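Local coordinates for OxsB protein (Bacillus megaterium, PDB 5UL3) that catalyses the oxidative ring contraction of dAMP to an oxetane aldehyde in oxetanocin A biosynthesis, using cobalamin, a [4Fe-4S] cluster and S-adenosylmethionine, at residues Arg377-Cys382 with Arg416-His421; Ser402-Lys407 with Leu459-Ala464; Arg408-Asn413 with Glu512-Leu517; Ile433-Gly438 with Leu490-Arg495. All blocks are in the same frame, centred on the assembly; numbering follows the deposited sequence. Where two conformers were deposited one is given.

Interaction 1 (Arg377-Cys382 with Arg416-His421); sequences RIIDIC and RLKMWH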
loop_
_atom_site.group_PDB
_atom_site.type_symbol
_atom_site.label_atom_id
_atom_site.label_comp_id
_atom_site.label_asym_id
_atom_site.label_seq_id
_atom_site.Cartn_x
_atom_site.Cartn_y
_atom_site.Cartn_z
ATOM N N ARG A 377 1.963 22.076 5.884
ATOM C CA ARG A 377 0.826 21.175 6.012
ATOM C C ARG A 377 1.176 19.963 6.877
ATOM O O ARG A 377 0.379 19.544 7.725
ATOM C CB ARG A 377 0.365 20.734 4.625
ATOM C CG ARG A 377 -0.669 19.633 4.647
ATOM C CD ARG A 377 -1.229 19.354 3.269
ATOM N NE ARG A 377 -2.089 18.175 3.259
ATOM C CZ ARG A 377 -1.639 16.920 3.248
ATOM N NH1 ARG A 377 -0.325 16.671 3.258
ATOM N NH2 ARG A 377 -2.502 15.908 3.222
ATOM N N ILE A 378 2.353 19.376 6.660
ATOM C CA ILE A 378 2.747 18.220 7.468
ATOM C C ILE A 378 2.917 18.630 8.929
ATOM O O ILE A 378 2.470 17.929 9.846
ATOM C CB ILE A 378 4.030 17.582 6.897
ATOM C CG1 ILE A 378 3.812 17.091 5.453
ATOM C CG2 ILE A 378 4.519 16.429 7.808
ATOM C CD1 ILE A 378 2.709 16.041 5.282
ATOM N N ILE A 379 3.565 19.773 9.167
ATOM C CA ILE A 379 3.771 20.238 10.534
ATOM C C ILE A 379 2.432 20.463 11.228
ATOM O O ILE A 379 2.260 20.087 12.392
ATOM C CB ILE A 379 4.657 21.500 10.545
ATOM C CG1 ILE A 379 6.097 21.097 10.189
ATOM C CG2 ILE A 379 4.592 22.176 11.912
ATOM C CD1 ILE A 379 7.016 22.270 9.861
ATOM N N ASP A 380 1.440 21.006 10.504
ATOM C CA ASP A 380 0.099 21.182 11.076
ATOM C C ASP A 380 -0.570 19.843 11.416
ATOM O O ASP A 380 -1.239 19.718 12.452
ATOM C CB ASP A 380 -0.785 21.982 10.110
ATOM C CG ASP A 380 -0.350 23.443 9.982
ATOM O OD1 ASP A 380 0.601 23.843 10.682
ATOM O OD2 ASP A 380 -0.953 24.184 9.173
ATOM N N ILE A 381 -0.439 18.839 10.542
ATOM C CA ILE A 381 -0.962 17.511 10.876
ATOM C C ILE A 381 -0.272 16.973 12.128
ATOM O O ILE A 381 -0.928 16.468 13.057
ATOM C CB ILE A 381 -0.800 16.561 9.675
ATOM C CG1 ILE A 381 -1.714 17.003 8.527
ATOM C CG2 ILE A 381 -1.117 15.095 10.091
ATOM C CD1 ILE A 381 -1.360 16.384 7.177
ATOM N N CYS A 382 1.054 17.104 12.186
ATOM C CA CYS A 382 1.807 16.635 13.343
ATOM C C CYS A 382 1.380 17.364 14.608
ATOM O O CYS A 382 1.247 16.745 15.668
ATOM C CB CYS A 382 3.302 16.813 13.103
ATOM S SG CYS A 382 3.962 15.676 11.868
ATOM N N ARG A 416 12.865 21.645 5.951
ATOM C CA ARG A 416 12.526 20.248 5.726
ATOM C C ARG A 416 12.941 19.388 6.918
ATOM O O ARG A 416 12.185 18.507 7.350
ATOM C CB ARG A 416 13.192 19.771 4.438
ATOM C CG ARG A 416 12.599 18.532 3.826
ATOM C CD ARG A 416 11.076 18.499 3.986
ATOM N NE ARG A 416 10.365 19.411 3.094
ATOM C CZ ARG A 416 9.890 19.070 1.898
ATOM N NH1 ARG A 416 10.069 17.846 1.428
ATOM N NH2 ARG A 416 9.235 19.952 1.168
ATOM N N LEU A 417 14.135 19.639 7.473
ATOM C CA LEU A 417 14.568 18.900 8.660
ATOM C C LEU A 417 13.633 19.159 9.836
ATOM O O LEU A 417 13.272 18.228 10.570
ATOM C CB LEU A 417 16.007 19.277 9.018
ATOM C CG LEU A 417 16.565 18.577 10.254
ATOM C CD1 LEU A 417 16.651 17.077 10.013
ATOM C CD2 LEU A 417 17.937 19.160 10.592
ATOM N N LYS A 418 13.207 20.415 10.018
ATOM C CA LYS A 418 12.217 20.706 11.054
ATOM C C LYS A 418 10.938 19.898 10.850
ATOM O O LYS A 418 10.386 19.338 11.806
ATOM C CB LYS A 418 11.900 22.203 11.079
ATOM C CG LYS A 418 10.751 22.548 12.019
ATOM C CD LYS A 418 10.513 24.072 12.108
ATOM C CE LYS A 418 9.358 24.373 13.069
ATOM N NZ LYS A 418 8.850 25.783 12.952
ATOM N N MET A 419 10.455 19.819 9.611
ATOM C CA MET A 419 9.246 19.047 9.326
ATOM C C MET A 419 9.437 17.577 9.679
ATOM O O MET A 419 8.569 16.954 10.311
ATOM C CB MET A 419 8.864 19.194 7.845
ATOM C CG MET A 419 7.541 18.501 7.462
ATOM S SD MET A 419 7.595 17.939 5.739
ATOM C CE MET A 419 8.775 16.612 5.910
ATOM N N TRP A 420 10.567 16.997 9.271
ATOM C CA TRP A 420 10.821 15.602 9.611
ATOM C C TRP A 420 10.911 15.404 11.122
ATOM O O TRP A 420 10.485 14.362 11.643
ATOM C CB TRP A 420 12.099 15.129 8.912
ATOM C CG TRP A 420 11.850 14.709 7.497
ATOM C CD1 TRP A 420 11.997 15.476 6.353
ATOM C CD2 TRP A 420 11.371 13.430 7.062
ATOM N NE1 TRP A 420 11.650 14.735 5.244
ATOM C CE2 TRP A 420 11.265 13.478 5.652
ATOM C CE3 TRP A 420 11.026 12.242 7.729
ATOM C CZ2 TRP A 420 10.835 12.383 4.900
ATOM C CZ3 TRP A 420 10.593 11.161 6.976
ATOM C CH2 TRP A 420 10.503 11.240 5.574
ATOM N N HIS A 421 11.453 16.388 11.840
ATOM C CA HIS A 421 11.481 16.293 13.298
ATOM C C HIS A 421 10.071 16.254 13.858
ATOM O O HIS A 421 9.771 15.439 14.739
ATOM C CB HIS A 421 12.264 17.459 13.899
ATOM C CG HIS A 421 12.399 17.388 15.392
ATOM N ND1 HIS A 421 12.203 18.482 16.208
ATOM C CD2 HIS A 421 12.717 16.359 16.213
ATOM C CE1 HIS A 421 12.386 18.129 17.467
ATOM N NE2 HIS A 421 12.706 16.848 17.499
#
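Two neighbouring outer helices of the partial TIM barrel of the AdoMet radical domain, 374-386 and 410-426, meet here through I378 and I379 on one side and M419 on the other. M419 does most of the touching. Its CG comes up against the branched side of I378, 3.7 Å from CB and 3.7 Å from CG2 of that residue, while its SD sits 3.8 Å from I378 CB and also comes near CG1. The thioether leaves the helix with CG anti to the backbone N (chi1 -176°) and then bends at both later torsions, which turns CE back over one face of the W420 ring, 3.4 Å above its plane and towards the rim. I379 packs lower on the same side chain, at its root: its CG1 lies 3.9 Å from M419 CA, and CD1 reaches the same CA and CB. Farther out, K418 lays its aliphatic part near the tip of I379, with CG 4.3 Å from I379 CD1, at the more exposed border of the contact.

Over these segments the axes run at 23° to each other, in the same direction, and come within 9.2 Å. Both helices follow parallel strands in a repeating beta-alpha order, strand 357-360 preceding the first helix and strand 393-398 lying between the two, as adjacent units of a TIM-type barrel do. W420, behind M419, meets the ring of F396 on that intervening strand. On the far flank of helix 374-386, R377 and I381 pack against helix 335-351, and R377 NH2 is hydrogen-bonded to L333 O.

Interaction 2 (Ser402-Lys407 with Leu459-Ala464); sequences SVYEPK and LRLVSA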
loop_
_atom_site.group_PDB
_atom_site.type_symbol
_atom_site.label_atom_id
_atom_site.label_comp_id
_atom_site.label_asym_id
_atom_site.label_seq_id
_atom_site.Cartn_x
_atom_site.Cartn_y
_atom_site.Cartn_z
ATOM N N SER A 402 12.732 14.301 -0.746
ATOM C CA SER A 402 11.813 14.915 0.201
ATOM C C SER A 402 12.477 15.170 1.545
ATOM O O SER A 402 11.870 15.812 2.407
ATOM C CB SER A 402 10.569 14.043 0.411
ATOM O OG SER A 402 9.823 13.896 -0.781
ATOM N N VAL A 403 13.692 14.671 1.741
ATOM C CA VAL A 403 14.471 14.928 2.947
ATOM C C VAL A 403 15.534 15.986 2.686
ATOM O O VAL A 403 15.634 16.973 3.416
ATOM C CB VAL A 403 15.137 13.625 3.452
ATOM C CG1 VAL A 403 15.805 13.858 4.813
ATOM C CG2 VAL A 403 14.125 12.480 3.536
ATOM N N TYR A 404 16.331 15.773 1.641
ATOM C CA TYR A 404 17.503 16.587 1.347
ATOM C C TYR A 404 17.582 16.842 -0.151
ATOM O O TYR A 404 17.584 15.899 -0.947
ATOM C CB TYR A 404 18.769 15.873 1.843
ATOM C CG TYR A 404 20.076 16.457 1.344
ATOM C CD1 TYR A 404 20.439 17.768 1.649
ATOM C CD2 TYR A 404 20.958 15.687 0.579
ATOM C CE1 TYR A 404 21.646 18.303 1.195
ATOM C CE2 TYR A 404 22.165 16.218 0.124
ATOM C CZ TYR A 404 22.498 17.528 0.447
ATOM O OH TYR A 404 23.695 18.052 0.008
ATOM N N GLU A 405 17.698 18.109 -0.545
ATOM C CA GLU A 405 17.731 18.453 -1.962
ATOM C C GLU A 405 18.691 19.619 -2.116
ATOM O O GLU A 405 18.303 20.779 -1.902
ATOM C CB GLU A 405 16.357 18.810 -2.520
ATOM C CG GLU A 405 16.435 19.286 -3.994
ATOM C CD GLU A 405 17.177 18.302 -4.883
ATOM O OE1 GLU A 405 16.550 17.315 -5.334
ATOM O OE2 GLU A 405 18.397 18.478 -5.113
ATOM N N PRO A 406 19.948 19.348 -2.466
ATOM C CA PRO A 406 20.932 20.436 -2.592
ATOM C C PRO A 406 20.636 21.394 -3.737
ATOM O O PRO A 406 21.220 22.485 -3.770
ATOM C CB PRO A 406 22.249 19.685 -2.802
ATOM C CG PRO A 406 21.827 18.371 -3.425
ATOM C CD PRO A 406 20.538 18.025 -2.726
ATOM N N LYS A 407 19.735 21.047 -4.657
ATOM C CA LYS A 407 19.299 22.027 -5.645
ATOM C C LYS A 407 18.364 23.071 -5.060
ATOM O O LYS A 407 18.054 24.054 -5.741
ATOM C CB LYS A 407 18.631 21.331 -6.831
ATOM C CG LYS A 407 19.588 20.412 -7.576
ATOM C CD LYS A 407 19.012 19.980 -8.906
ATOM C CE LYS A 407 19.911 18.963 -9.590
ATOM N NZ LYS A 407 19.293 18.496 -10.865
ATOM N N LEU A 459 19.505 9.614 4.442
ATOM C CA LEU A 459 19.415 8.566 5.466
ATOM C C LEU A 459 20.004 9.041 6.784
ATOM O O LEU A 459 19.491 8.716 7.862
ATOM C CB LEU A 459 20.129 7.298 4.999
ATOM C CG LEU A 459 19.612 6.641 3.722
ATOM C CD1 LEU A 459 20.432 5.369 3.400
ATOM C CD2 LEU A 459 18.123 6.346 3.824
ATOM N N ARG A 460 21.080 9.815 6.707
ATOM C CA ARG A 460 21.698 10.400 7.893
ATOM C C ARG A 460 20.721 11.306 8.640
ATOM O O ARG A 460 20.580 11.220 9.869
ATOM C CB ARG A 460 22.946 11.170 7.441
ATOM C CG ARG A 460 23.932 11.573 8.509
ATOM C CD ARG A 460 25.137 12.310 7.896
ATOM N NE ARG A 460 26.026 11.439 7.134
ATOM C CZ ARG A 460 26.883 11.865 6.213
ATOM N NH1 ARG A 460 26.968 13.163 5.918
ATOM N NH2 ARG A 460 27.650 10.999 5.575
ATOM N N LEU A 461 20.040 12.193 7.911
ATOM C CA LEU A 461 19.119 13.133 8.539
ATOM C C LEU A 461 17.922 12.427 9.176
ATOM O O LEU A 461 17.546 12.731 10.314
ATOM C CB LEU A 461 18.653 14.167 7.500
ATOM C CG LEU A 461 19.770 15.082 6.989
ATOM C CD1 LEU A 461 19.376 15.804 5.684
ATOM C CD2 LEU A 461 20.145 16.115 8.067
ATOM N N VAL A 462 17.303 11.492 8.455
ATOM C CA VAL A 462 16.111 10.837 8.999
ATOM C C VAL A 462 16.485 9.948 10.176
ATOM O O VAL A 462 15.797 9.944 11.205
ATOM C CB VAL A 462 15.370 10.036 7.914
ATOM C CG1 VAL A 462 14.184 9.265 8.553
ATOM C CG2 VAL A 462 14.838 10.998 6.813
ATOM N N SER A 463 17.577 9.191 10.050
ATOM C CA SER A 463 17.947 8.299 11.154
ATOM C C SER A 463 18.357 9.086 12.398
ATOM O O SER A 463 18.037 8.669 13.523
ATOM C CB SER A 463 19.048 7.332 10.717
ATOM O OG SER A 463 20.245 7.997 10.354
ATOM N N ALA A 464 19.000 10.248 12.225
ATOM C CA ALA A 464 19.375 11.064 13.375
ATOM C C ALA A 464 18.164 11.537 14.166
ATOM O O ALA A 464 18.297 11.839 15.357
ATOM C CB ALA A 464 20.225 12.270 12.927
#
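V403 and V462 set their side chains across each other at about a right angle, and both methyls of V403 straddle a single methyl of V462: CG1 is 3.6 Å and CG2 3.7 Å from V462 CG2. That one methyl lies anti to the carbonyl carbon of V462, on the side of its backbone N, with CG1 taking the place anti to N (chi1 175°). L461 comes alongside instead. It and V403 slide past each other in opposite directions, V403 CG1 passing 3.9 Å from L461 CB, and the leucine then carries on to place CD1 3.9 Å from Y404 CB. The phenol ring leads away from the helix, towards Y514 and L518 of helix 510-519, and P406 CD lies 3.7 Å above one of its faces.

The backbone turns polar groups to other partners. Y404 O accepts from Q454 NE2, about two turns before L461 on helix 452-464. Within that helix, L459 O receives both S463 N and S463 OG, which approach from opposite faces of the carbonyl plane.

What results is an apolar seam in the partial TIM barrel, the beta-alpha loop after strand 393-398 packed on the helix that lies beyond the next strand, 432-436.

Interaction 3 (Arg408-Asn413 with Glu512-Leu517); sequences RTKEWN and ELYDKL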
loop_
_atom_site.group_PDB
_atom_site.type_symbol
_atom_site.label_atom_id
_atom_site.label_comp_id
_atom_site.label_asym_id
_atom_site.label_seq_id
_atom_site.Cartn_x
_atom_site.Cartn_y
_atom_site.Cartn_z
ATOM N N ARG A 408 17.916 22.892 -3.820
ATOM C CA ARG A 408 17.103 23.884 -3.139
ATOM C C ARG A 408 17.949 24.594 -2.093
ATOM O O ARG A 408 19.046 24.149 -1.747
ATOM C CB ARG A 408 15.862 23.225 -2.521
ATOM C CG ARG A 408 14.940 22.626 -3.602
ATOM C CD ARG A 408 13.693 22.005 -3.011
ATOM N NE ARG A 408 12.896 21.198 -3.944
ATOM C CZ ARG A 408 11.751 21.607 -4.487
ATOM N NH1 ARG A 408 11.077 20.812 -5.313
ATOM N NH2 ARG A 408 11.280 22.816 -4.200
ATOM N N THR A 409 17.444 25.727 -1.606
ATOM C CA THR A 409 18.259 26.547 -0.720
ATOM C C THR A 409 18.497 25.836 0.602
ATOM O O THR A 409 17.781 24.901 0.975
ATOM C CB THR A 409 17.599 27.901 -0.451
ATOM O OG1 THR A 409 16.393 27.703 0.301
ATOM C CG2 THR A 409 17.276 28.614 -1.764
ATOM N N LYS A 410 19.530 26.294 1.312
ATOM C CA LYS A 410 19.762 25.800 2.662
ATOM C C LYS A 410 18.532 26.017 3.535
ATOM O O LYS A 410 18.154 25.137 4.319
ATOM C CB LYS A 410 20.991 26.474 3.267
ATOM C CG LYS A 410 21.240 26.079 4.710
ATOM C CD LYS A 410 22.651 26.421 5.159
ATOM C CE LYS A 410 22.781 26.325 6.668
ATOM N NZ LYS A 410 24.147 26.699 7.134
ATOM N N GLU A 411 17.868 27.163 3.379
ATOM C CA GLU A 411 16.691 27.455 4.188
ATOM C C GLU A 411 15.578 26.437 3.948
ATOM O O GLU A 411 14.896 26.019 4.893
ATOM C CB GLU A 411 16.210 28.877 3.899
ATOM C CG GLU A 411 17.109 29.978 4.481
ATOM C CD GLU A 411 18.505 30.033 3.860
ATOM O OE1 GLU A 411 18.660 29.673 2.667
ATOM O OE2 GLU A 411 19.450 30.438 4.575
ATOM N N TRP A 412 15.379 26.021 2.692
ATOM C CA TRP A 412 14.377 24.999 2.392
ATOM C C TRP A 412 14.732 23.672 3.061
ATOM O O TRP A 412 13.855 22.985 3.608
ATOM C CB TRP A 412 14.262 24.813 0.877
ATOM C CG TRP A 412 13.267 23.773 0.407
ATOM C CD1 TRP A 412 11.993 24.005 -0.022
ATOM C CD2 TRP A 412 13.461 22.350 0.332
ATOM N NE1 TRP A 412 11.389 22.826 -0.376
ATOM C CE2 TRP A 412 12.261 21.792 -0.155
ATOM C CE3 TRP A 412 14.532 21.493 0.632
ATOM C CZ2 TRP A 412 12.106 20.428 -0.374
ATOM C CZ3 TRP A 412 14.372 20.125 0.418
ATOM C CH2 TRP A 412 13.163 19.610 -0.080
ATOM N N ASN A 413 16.015 23.303 3.029
ATOM C CA ASN A 413 16.445 22.037 3.618
ATOM C C ASN A 413 16.361 22.070 5.137
ATOM O O ASN A 413 16.011 21.063 5.767
ATOM C CB ASN A 413 17.871 21.700 3.173
ATOM C CG ASN A 413 17.931 21.152 1.755
ATOM O OD1 ASN A 413 17.653 19.984 1.528
ATOM N ND2 ASN A 413 18.306 21.994 0.796
ATOM N N GLU A 512 21.973 24.224 13.038
ATOM C CA GLU A 512 23.201 23.650 13.576
ATOM C C GLU A 512 23.227 22.139 13.377
ATOM O O GLU A 512 24.255 21.572 12.982
ATOM C CB GLU A 512 23.346 23.996 15.061
ATOM C CG GLU A 512 23.562 25.481 15.350
ATOM C CD GLU A 512 23.609 25.802 16.846
ATOM O OE1 GLU A 512 23.030 25.042 17.652
ATOM O OE2 GLU A 512 24.235 26.819 17.215
ATOM N N LEU A 513 22.099 21.476 13.647
ATOM C CA LEU A 513 22.010 20.039 13.423
ATOM C C LEU A 513 22.237 19.708 11.957
ATOM O O LEU A 513 23.001 18.795 11.624
ATOM C CB LEU A 513 20.645 19.529 13.883
ATOM C CG LEU A 513 20.389 18.050 13.601
ATOM C CD1 LEU A 513 21.415 17.199 14.328
ATOM C CD2 LEU A 513 18.962 17.676 14.017
ATOM N N TYR A 514 21.562 20.441 11.067
ATOM C CA TYR A 514 21.732 20.248 9.629
ATOM C C TYR A 514 23.188 20.408 9.211
ATOM O O TYR A 514 23.739 19.553 8.511
ATOM C CB TYR A 514 20.848 21.237 8.869
ATOM C CG TYR A 514 20.876 21.095 7.369
ATOM C CD1 TYR A 514 20.112 20.122 6.729
ATOM C CD2 TYR A 514 21.627 21.960 6.580
ATOM C CE1 TYR A 514 20.121 19.994 5.351
ATOM C CE2 TYR A 514 21.638 21.843 5.199
ATOM C CZ TYR A 514 20.896 20.861 4.590
ATOM O OH TYR A 514 20.911 20.757 3.224
ATOM N N ASP A 515 23.826 21.506 9.626
ATOM C CA ASP A 515 25.203 21.757 9.206
ATOM C C ASP A 515 26.144 20.669 9.707
ATOM O O ASP A 515 27.043 20.230 8.980
ATOM C CB ASP A 515 25.660 23.134 9.694
ATOM C CG ASP A 515 25.068 24.267 8.883
ATOM O OD1 ASP A 515 24.733 24.042 7.700
ATOM O OD2 ASP A 515 24.949 25.386 9.425
ATOM N N LYS A 516 25.943 20.207 10.943
ATOM C CA LYS A 516 26.831 19.191 11.496
ATOM C C LYS A 516 26.666 17.850 10.786
ATOM O O LYS A 516 27.658 17.158 10.528
ATOM C CB LYS A 516 26.595 19.051 12.994
ATOM C CG LYS A 516 27.292 20.127 13.826
ATOM C CD LYS A 516 26.869 20.045 15.286
ATOM C CE LYS A 516 27.526 21.122 16.144
ATOM N NZ LYS A 516 28.933 20.778 16.498
ATOM N N LEU A 517 25.429 17.461 10.456
ATOM C CA LEU A 517 25.237 16.187 9.765
ATOM C C LEU A 517 25.723 16.226 8.321
ATOM O O LEU A 517 26.073 15.177 7.778
ATOM C CB LEU A 517 23.765 15.767 9.830
ATOM C CG LEU A 517 23.331 15.279 11.215
ATOM C CD1 LEU A 517 21.821 15.130 11.298
ATOM C CD2 LEU A 517 24.015 13.969 11.540
#
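A salt bridge beside an aromatic contact, K410 with D515 and N413 with Y514, joins the first turn of helix 410-426 to helix 510-519 at the periphery of the radical SAM domain. K410 reaches out fully extended, CG anti to the backbone N (chi1 176°), and its side chain crosses that of D515 at about a right angle. In one of two modelled positions of D515, NZ lies 2.8 Å from D515 OD1 and 2.8 Å from D515 OD2, and each oxygen offers its syn lone pair to NZ; this two-pronged grip is less than certain. A second acid, E511, shares the same ammonium, which should help keep it charged.

The tyrosine comes in from the more buried side. Y514 OH lies 3.2 Å from N413 CB, with amide and ring planes 24° apart, and K410 CG approaches the ring obliquely at CE2. Helix 410-426 begins here: T409 is its N-cap, with OG1 accepting from W412 N at 3.1 Å. T409 O is shared by N413 N and N413 ND2; the amide nitrogen, 3.0 Å away, stands above the carbonyl plane rather than on a lone pair. N413 OD1 takes the backbone N of E405, which fixes the amide from its other end and ties the preceding loop to the helix.

Interaction 4 (Ile433-Gly438 with Leu490-Arg495); sequences IGVESG and LDFLER. With EDO (1,2-ethanediol), chain X.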
loop_
_atom_site.group_PDB
_atom_site.type_symbol
_atom_site.label_atom_id
_atom_site.label_comp_id
_atom_site.label_asym_id
_atom_site.label_seq_id
_atom_site.Cartn_x
_atom_site.Cartn_y
_atom_site.Cartn_z
ATOM N N ILE A 433 12.140 4.764 2.387
ATOM C CA ILE A 433 12.724 5.758 1.475
ATOM C C ILE A 433 13.094 5.031 0.191
ATOM O O ILE A 433 13.863 4.062 0.221
ATOM C CB ILE A 433 13.958 6.453 2.065
ATOM C CG1 ILE A 433 13.671 7.044 3.441
ATOM C CG2 ILE A 433 14.485 7.541 1.061
ATOM C CD1 ILE A 433 12.857 8.293 3.424
ATOM N N GLY A 434 12.531 5.478 -0.928
ATOM C CA GLY A 434 12.819 4.869 -2.215
ATOM C C GLY A 434 14.178 5.244 -2.778
ATOM O O GLY A 434 14.268 5.912 -3.813
ATOM N N VAL A 435 15.245 4.820 -2.093
ATOM C CA VAL A 435 16.616 5.061 -2.565
ATOM C C VAL A 435 16.832 4.426 -3.938
ATOM O O VAL A 435 17.254 5.095 -4.896
ATOM C CB VAL A 435 17.626 4.524 -1.529
ATOM C CG1 VAL A 435 19.024 4.468 -2.093
ATOM C CG2 VAL A 435 17.596 5.376 -0.255
ATOM N N GLU A 436 16.599 3.115 -4.028
ATOM C CA GLU A 436 16.609 2.267 -5.223
ATOM C C GLU A 436 18.008 1.989 -5.782
ATOM O O GLU A 436 18.241 0.920 -6.354
ATOM C CB GLU A 436 15.705 2.853 -6.334
ATOM C CG GLU A 436 14.208 3.065 -5.958
ATOM C CD GLU A 436 13.591 1.980 -5.078
ATOM O OE1 GLU A 436 12.666 2.302 -4.295
ATOM O OE2 GLU A 436 13.989 0.806 -5.152
ATOM N N SER A 437 18.954 2.910 -5.615
ATOM C CA SER A 437 20.279 2.659 -6.178
ATOM C C SER A 437 21.328 3.472 -5.435
ATOM O O SER A 437 21.031 4.521 -4.867
ATOM C CB SER A 437 20.320 3.004 -7.678
ATOM O OG SER A 437 21.640 2.828 -8.191
ATOM N N GLY A 438 22.565 2.981 -5.462
ATOM C CA GLY A 438 23.699 3.762 -5.015
ATOM C C GLY A 438 24.670 4.125 -6.116
ATOM O O GLY A 438 25.782 4.577 -5.814
ATOM N N LEU A 490 27.610 -1.803 -4.304
ATOM C CA LEU A 490 28.173 -2.485 -3.146
ATOM C C LEU A 490 28.911 -1.512 -2.235
ATOM O O LEU A 490 28.769 -1.577 -1.003
ATOM C CB LEU A 490 29.107 -3.602 -3.612
ATOM C CG LEU A 490 28.475 -4.783 -4.351
ATOM C CD1 LEU A 490 29.573 -5.619 -5.014
ATOM C CD2 LEU A 490 27.650 -5.644 -3.376
ATOM N N ASP A 491 29.710 -0.608 -2.824
ATOM C CA ASP A 491 30.378 0.437 -2.049
ATOM C C ASP A 491 29.372 1.276 -1.266
ATOM O O ASP A 491 29.542 1.510 -0.063
ATOM C CB ASP A 491 31.194 1.343 -2.977
ATOM C CG ASP A 491 32.464 0.684 -3.483
ATOM O OD1 ASP A 491 32.828 -0.396 -2.970
ATOM O OD2 ASP A 491 33.098 1.262 -4.396
ATOM N N PHE A 492 28.333 1.768 -1.949
ATOM C CA PHE A 492 27.269 2.518 -1.286
ATOM C C PHE A 492 26.680 1.745 -0.107
ATOM O O PHE A 492 26.534 2.286 0.998
ATOM C CB PHE A 492 26.169 2.854 -2.299
ATOM C CG PHE A 492 24.927 3.478 -1.692
ATOM C CD1 PHE A 492 24.832 4.855 -1.519
ATOM C CD2 PHE A 492 23.850 2.690 -1.327
ATOM C CE1 PHE A 492 23.683 5.437 -0.985
ATOM C CE2 PHE A 492 22.699 3.270 -0.782
ATOM C CZ PHE A 492 22.622 4.647 -0.615
ATOM N N LEU A 493 26.312 0.482 -0.340
ATOM C CA LEU A 493 25.652 -0.334 0.671
ATOM C C LEU A 493 26.550 -0.653 1.860
ATOM O O LEU A 493 26.038 -0.925 2.949
ATOM C CB LEU A 493 25.152 -1.632 0.036
ATOM C CG LEU A 493 24.016 -1.420 -0.965
ATOM C CD1 LEU A 493 23.899 -2.640 -1.811
ATOM C CD2 LEU A 493 22.693 -1.155 -0.223
ATOM N N GLU A 494 27.864 -0.633 1.677
ATOM C CA GLU A 494 28.818 -0.868 2.754
ATOM C C GLU A 494 29.163 0.393 3.539
ATOM O O GLU A 494 29.899 0.303 4.525
ATOM C CB GLU A 494 30.095 -1.506 2.187
ATOM C CG GLU A 494 29.888 -2.943 1.769
ATOM C CD GLU A 494 30.970 -3.478 0.851
ATOM O OE1 GLU A 494 32.134 -3.034 0.981
ATOM O OE2 GLU A 494 30.644 -4.333 -0.007
ATOM N N ARG A 495 28.655 1.562 3.150
ATOM C CA ARG A 495 28.998 2.785 3.869
ATOM C C ARG A 495 28.457 2.739 5.293
ATOM O O ARG A 495 27.305 2.357 5.523
ATOM C CB ARG A 495 28.468 4.012 3.131
ATOM C CG ARG A 495 29.302 4.312 1.886
ATOM C CD ARG A 495 28.906 5.593 1.241
ATOM N NE ARG A 495 29.186 6.747 2.080
ATOM C CZ ARG A 495 29.165 7.996 1.635
ATOM N NH1 ARG A 495 28.888 8.233 0.360
ATOM N NH2 ARG A 495 29.415 9.003 2.456
HETATM C C1 EDO X . 11.174 -1.317 -4.963
HETATM O O1 EDO X . 12.535 -1.125 -4.533
HETATM C C2 EDO X . 10.546 -0.005 -5.439
HETATM O O2 EDO X . 10.458 0.949 -4.363
#
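G438 CA sits over one face of the F492 ring, offset towards CG: it is 3.6 Å from F492 CG and 3.9 Å from the ring centroid, only 24° off the normal, a CH-pi contact. The lack of a side chain lets the backbone come this close. At the other end of the ring, V435 CG1 meets F492 CZ at 3.9 Å, approaching obliquely. F492 spans the two because its CG is anti to the backbone N (chi1 173°), which throws the ring off helix 484-493 towards the strand end.

The next shell fixes the glycine: G438 N is bound by N489 OD1 from that same helix, and G438 O takes a bond from S452 OG. Between V435 and G438 the chain carries E436, an S-adenosylmethionine-binding residue. In this model its carboxylate is occupied by 1,2-ethanediol, probably from the crystallisation liquor, with E436 OE1 2.6 Å from EDO O2; the approach of EDO O1 to E436 OE2 is doubtfully short. V435 itself lies about 11 Å from the iron-sulfur cluster, side chain to cluster.

Strand 432-436 runs between 393-398 and 470-473 in the barrel sheet. Outside it, F492 also touches S452 and I456 of helix 452-464, while L490 and L493 turn to H638 of helix 620-648.

How the interactions relate
From the N terminus, helix 374-386 comes first and interaction 1 closes its loop on helix 410-426 after strand 393-398. The loop following that strand starts interaction 2, which closes later on helix 452-464, so the two cross; they touch where R416 and W420 both reach S402 O. Interaction 3 opens at the start of helix 410-426 and closes last, on helix 510-519, crossing both. Interaction 4, from strand 432-436 to helix 484-493, follows interaction 1, crosses interaction 2 and is nested inside interaction 3. Interactions 1, 2 and 4 tie successive strand-and-helix parts of the barrel together, and interaction 3 adds helix 510-519.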